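Local coordinates for cell division protein FtsX (Streptococcus pneumoniae, PDB 6HE6), which forms the membrane-embedded part of the cell-division ABC transporter FtsEX, and through its large extracellular loop interacts with the peptidoglycan hydrolase PcsB, at residues A[9-14]-A[88-93]. Numbering follows the deposited sequence.
Sequences NVRVVV and AYIVEA
Val13 and Ile90 meet on one face of an antiparallel beta ladder that joins the two inner strands of the four-stranded sheet (order 2-3-1-4) in the FtsX extracellular domain. The axes of strand segments 11-14 and 88-93 run at 161° to one another, and the pairing goes from Arg11–Glu92 to Val14–Tyr89. Ile90 supplies a bump on this face: its CD1 sits 4.1 Å from both CG1 and CG2 of Val13, resting against the notch between the two methyls. With chi1 at -47°, Ile90 CG1 stands anti to the carbonyl carbon and carries CD1 to Val13, while CG2, anti to the backbone N, meets the CG methylene of Arg11 at 4.0 Å. Ile90 is thus shared by two residues of the neighbouring strand 11-14. Ala88 CB, 3.9 Å from Val13 CG1, extends the row. Arg11 NH1 hydrogen-bonds to Asn8 OD1. Glu92 CG lies 4.0 Å from Val10 CG1, and Glu92 OE1 hydrogen-bonds to Ser54 OG.

The other face carries Val12, Val14, Tyr89 and Val91. Here the closest methyls meet on the diagonal, Val14 CG2 lying 3.9 Å from Val91 CG2, while Leu46 of helix 41-47 packs on Val14, Tyr89 and Val91. The Tyr89 ring leads away from 9-14, and Tyr89 OH hydrogen-bonds to Asp22 OD2.

Val10 CG2 lies against Ala93, 3.0 Å from its O and 3.5 Å from its CB, and Ala93 N donates to Val10 O. In the hydrogen-bonded pair Val12–Val91, Val91 N reaches Val12 O at 2.7 Å, with a C=O...N angle of 169°.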
# COMPACT_ATOMS: atom_id res chain seq x y z
N ASN A 9 -14.26 -8.33 -5.13
CA ASN A 9 -14.25 -8.38 -6.59
C ASN A 9 -13.74 -7.09 -7.20
O ASN A 9 -13.63 -7.01 -8.43
CB ASN A 9 -15.66 -8.70 -7.12
CG ASN A 9 -16.70 -7.63 -6.77
OD1 ASN A 9 -16.40 -6.63 -6.14
ND2 ASN A 9 -17.95 -7.87 -7.15
N VAL A 10 -13.41 -6.10 -6.37
CA VAL A 10 -13.12 -4.76 -6.87
C VAL A 10 -11.85 -4.25 -6.19
O VAL A 10 -11.41 -3.12 -6.41
CB VAL A 10 -14.34 -3.85 -6.64
CG1 VAL A 10 -14.35 -3.21 -5.25
CG2 VAL A 10 -14.49 -2.85 -7.73
N ARG A 11 -11.24 -5.10 -5.38
CA ARG A 11 -10.06 -4.71 -4.62
C ARG A 11 -8.81 -5.09 -5.39
O ARG A 11 -8.71 -6.19 -5.95
CB ARG A 11 -10.10 -5.38 -3.24
CG ARG A 11 -8.89 -5.18 -2.36
CD ARG A 11 -8.48 -6.50 -1.71
NE ARG A 11 -7.67 -7.29 -2.63
CZ ARG A 11 -8.09 -8.39 -3.25
NH1 ARG A 11 -9.32 -8.83 -3.05
NH2 ARG A 11 -7.28 -9.04 -4.08
N VAL A 12 -7.86 -4.15 -5.46
CA VAL A 12 -6.52 -4.42 -5.96
C VAL A 12 -5.54 -3.92 -4.91
O VAL A 12 -5.70 -2.81 -4.38
CB VAL A 12 -6.25 -3.74 -7.32
CG1 VAL A 12 -4.80 -3.92 -7.71
CG2 VAL A 12 -7.13 -4.33 -8.40
N VAL A 13 -4.54 -4.74 -4.60
CA VAL A 13 -3.54 -4.40 -3.59
C VAL A 13 -2.24 -4.11 -4.32
O VAL A 13 -1.80 -4.91 -5.16
CB VAL A 13 -3.35 -5.53 -2.56
CG1 VAL A 13 -2.35 -5.11 -1.52
CG2 VAL A 13 -4.67 -5.87 -1.91
N VAL A 14 -1.66 -2.96 -4.04
CA VAL A 14 -0.46 -2.48 -4.71
C VAL A 14 0.64 -2.39 -3.67
O VAL A 14 0.58 -1.55 -2.77
CB VAL A 14 -0.70 -1.13 -5.38
CG1 VAL A 14 0.59 -0.64 -6.05
CG2 VAL A 14 -1.79 -1.25 -6.40
N ALA A 88 1.56 -1.03 1.42
CA ALA A 88 0.66 -1.31 0.32
C ALA A 88 -0.38 -0.21 0.21
O ALA A 88 -0.71 0.46 1.18
CB ALA A 88 -0.02 -2.68 0.48
N TYR A 89 -0.92 -0.05 -1.00
CA TYR A 89 -2.13 0.73 -1.20
C TYR A 89 -3.27 -0.24 -1.52
O TYR A 89 -3.11 -1.18 -2.31
CB TYR A 89 -1.98 1.76 -2.34
CG TYR A 89 -1.21 3.00 -1.90
CD1 TYR A 89 -1.75 3.89 -0.98
CD2 TYR A 89 0.06 3.25 -2.40
CE1 TYR A 89 -1.05 5.02 -0.59
CE2 TYR A 89 0.77 4.37 -2.00
CZ TYR A 89 0.21 5.24 -1.08
OH TYR A 89 0.91 6.34 -0.67
N ILE A 90 -4.42 -0.01 -0.90
CA ILE A 90 -5.62 -0.80 -1.15
C ILE A 90 -6.46 0.02 -2.11
O ILE A 90 -6.98 1.08 -1.74
CB ILE A 90 -6.37 -1.14 0.14
CG1 ILE A 90 -5.44 -1.65 1.24
CG2 ILE A 90 -7.49 -2.14 -0.14
CD1 ILE A 90 -4.86 -3.05 1.00
N VAL A 91 -6.56 -0.43 -3.36
CA VAL A 91 -7.21 0.32 -4.42
C VAL A 91 -8.58 -0.29 -4.67
O VAL A 91 -8.72 -1.51 -4.77
CB VAL A 91 -6.37 0.30 -5.71
CG1 VAL A 91 -7.06 1.09 -6.84
CG2 VAL A 91 -4.94 0.85 -5.46
N GLU A 92 -9.60 0.57 -4.75
CA GLU A 92 -10.96 0.17 -5.06
C GLU A 92 -11.28 0.57 -6.50
O GLU A 92 -11.24 1.76 -6.83
CB GLU A 92 -11.95 0.82 -4.09
CG GLU A 92 -13.42 0.57 -4.43
CD GLU A 92 -14.35 1.34 -3.52
OE1 GLU A 92 -13.88 2.32 -2.90
OE2 GLU A 92 -15.54 0.97 -3.41
N ALA A 93 -11.59 -0.42 -7.34
CA ALA A 93 -11.98 -0.19 -8.73
C ALA A 93 -13.43 0.30 -8.81
O ALA A 93 -14.21 0.11 -7.89
CB ALA A 93 -11.83 -1.46 -9.56